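Local structure of acylneuraminate lyase (Mycoplasma synoviae, 4N4P) at residues Thr171-Phe176 with Phe188-Asp193. The protein belongs to the dihydrodipicolinate synthetase family of TIM-barrel proteins and assembles from four chains. Numbering follows the deposited sequence.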
# COMPACT_ATOMS: atom_id res chain seq x y z
N THR A 171 4.86 8.99 9.94
CA THR A 171 5.71 7.95 10.55
C THR A 171 7.06 7.76 9.83
O THR A 171 7.89 6.91 10.21
CB THR A 171 4.95 6.62 10.66
OG1 THR A 171 4.49 6.22 9.35
CG2 THR A 171 3.76 6.81 11.56
N ASP A 172 7.31 8.58 8.83
CA ASP A 172 8.48 8.43 8.00
C ASP A 172 9.59 9.30 8.62
O ASP A 172 9.62 10.52 8.41
CB ASP A 172 8.13 8.86 6.58
CG ASP A 172 9.29 8.76 5.63
OD1 ASP A 172 10.43 8.51 6.09
OD2 ASP A 172 9.07 8.92 4.43
N LEU A 173 10.49 8.68 9.38
CA LEU A 173 11.56 9.45 10.01
C LEU A 173 12.71 9.78 9.06
O LEU A 173 13.50 10.67 9.37
CB LEU A 173 12.06 8.78 11.28
CG LEU A 173 10.94 8.63 12.34
CD1 LEU A 173 11.52 8.13 13.61
CD2 LEU A 173 10.20 9.92 12.60
N PHE A 174 12.76 9.12 7.91
CA PHE A 174 13.76 9.46 6.89
C PHE A 174 13.36 10.79 6.24
O PHE A 174 14.17 11.70 6.15
CB PHE A 174 13.92 8.33 5.86
CG PHE A 174 15.00 8.57 4.85
CD1 PHE A 174 16.21 9.15 5.21
CD2 PHE A 174 14.82 8.20 3.52
CE1 PHE A 174 17.21 9.36 4.28
CE2 PHE A 174 15.85 8.41 2.56
CZ PHE A 174 17.03 9.00 2.95
N ALA A 175 12.10 10.92 5.83
CA ALA A 175 11.65 12.20 5.26
C ALA A 175 11.85 13.33 6.26
O ALA A 175 12.18 14.44 5.85
CB ALA A 175 10.18 12.13 4.81
N PHE A 176 11.66 13.04 7.55
CA PHE A 176 11.85 14.05 8.58
C PHE A 176 13.31 14.48 8.60
O PHE A 176 13.64 15.67 8.65
CB PHE A 176 11.45 13.55 9.98
CG PHE A 176 11.64 14.59 11.05
CD1 PHE A 176 10.92 15.79 11.01
CD2 PHE A 176 12.60 14.42 12.04
CE1 PHE A 176 11.12 16.80 11.97
CE2 PHE A 176 12.80 15.42 13.03
CZ PHE A 176 12.06 16.60 12.99
N PHE A 188 10.14 22.88 12.61
CA PHE A 188 9.38 21.65 12.40
C PHE A 188 8.90 21.21 13.77
O PHE A 188 9.71 20.89 14.64
CB PHE A 188 10.25 20.56 11.72
CG PHE A 188 10.57 20.88 10.30
CD1 PHE A 188 9.69 20.51 9.28
CD2 PHE A 188 11.72 21.59 9.97
CE1 PHE A 188 9.96 20.84 7.94
CE2 PHE A 188 12.00 21.93 8.65
CZ PHE A 188 11.13 21.55 7.63
N MET A 189 7.57 21.24 13.96
CA MET A 189 6.95 20.76 15.18
C MET A 189 6.68 19.26 15.00
O MET A 189 6.00 18.86 14.05
CB MET A 189 5.69 21.58 15.47
CG MET A 189 5.98 23.08 15.75
SD MET A 189 6.99 23.35 17.23
CE MET A 189 5.80 23.11 18.55
N PHE A 190 7.27 18.43 15.86
CA PHE A 190 7.22 16.97 15.65
C PHE A 190 5.93 16.39 16.27
O PHE A 190 5.67 16.55 17.46
CB PHE A 190 8.48 16.33 16.25
CG PHE A 190 8.68 14.92 15.83
CD1 PHE A 190 9.26 14.61 14.60
CD2 PHE A 190 8.26 13.88 16.66
CE1 PHE A 190 9.43 13.28 14.20
CE2 PHE A 190 8.45 12.54 16.29
CZ PHE A 190 9.02 12.24 15.06
N ALA A 191 5.12 15.72 15.45
CA ALA A 191 3.77 15.35 15.86
C ALA A 191 3.53 13.84 15.84
O ALA A 191 2.40 13.38 15.66
CB ALA A 191 2.72 16.10 15.03
N TRP A 192 4.57 13.06 16.06
CA TRP A 192 4.38 11.61 16.21
C TRP A 192 4.85 11.19 17.60
O TRP A 192 6.03 10.97 17.84
CB TRP A 192 5.06 10.83 15.07
CG TRP A 192 4.84 9.31 15.17
CD1 TRP A 192 3.80 8.66 15.77
CD2 TRP A 192 5.71 8.30 14.66
NE1 TRP A 192 3.97 7.28 15.66
CE2 TRP A 192 5.12 7.04 14.96
CE3 TRP A 192 6.91 8.32 13.95
CZ2 TRP A 192 5.70 5.83 14.59
CZ3 TRP A 192 7.50 7.11 13.59
CH2 TRP A 192 6.90 5.89 13.92
N ASP A 193 3.88 11.13 18.53
CA ASP A 193 4.14 10.98 19.95
C ASP A 193 5.00 9.75 20.24
O ASP A 193 5.89 9.78 21.11
CB ASP A 193 2.82 10.84 20.73
CG ASP A 193 1.82 11.97 20.44
OD1 ASP A 193 1.77 12.44 19.30
OD2 ASP A 193 1.08 12.38 21.37
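One face of the Phe176 ring receives the edge of Phe190, and one face of the Trp192 indole receives the methyl of Thr171; Leu173 fits between, meeting the edges of both Phe190 and Trp192. Within a beta-alpha-beta unit of the TIM barrel, Leu173 and Phe176 of helix 173-182 thus pack on Phe188 and Phe190 of strand 187-190, while Thr171 and Trp192 join the loops that precede the helix and follow the strand. Phe176 and Phe190 form a T-shaped pair with planes at 68°. Phe190 CD1 sits 3.7 Å above the middle of the Phe176 ring. At the edge of that same ring, Phe176 CE1 touches Phe188 CB at 3.9 Å. With CG anti to the backbone N, Phe190 reaches the start of the helix, where Leu173 CD2 meets Phe190 CZ at 3.6 Å. Tyr168 also packs against the Phe176 ring; Leu173 packs on Leu173 of the second subunit and Trp192 on Phe174 of the second subunit, so the helix start lies close to a chain interface. Asp172 is the N-cap: its OD1 accepts a nearly straight bond (173°) from Ala175 N, met from above the carboxylate plane, and a weak one from Phe174 N. Trp192 NE1 is hydrogen-bonded to Glu194 OE1, while Thr171 CG2 makes a CH-pi contact 3.7 Å from the centroid of the Trp192 six-membered ring, 14° off its normal.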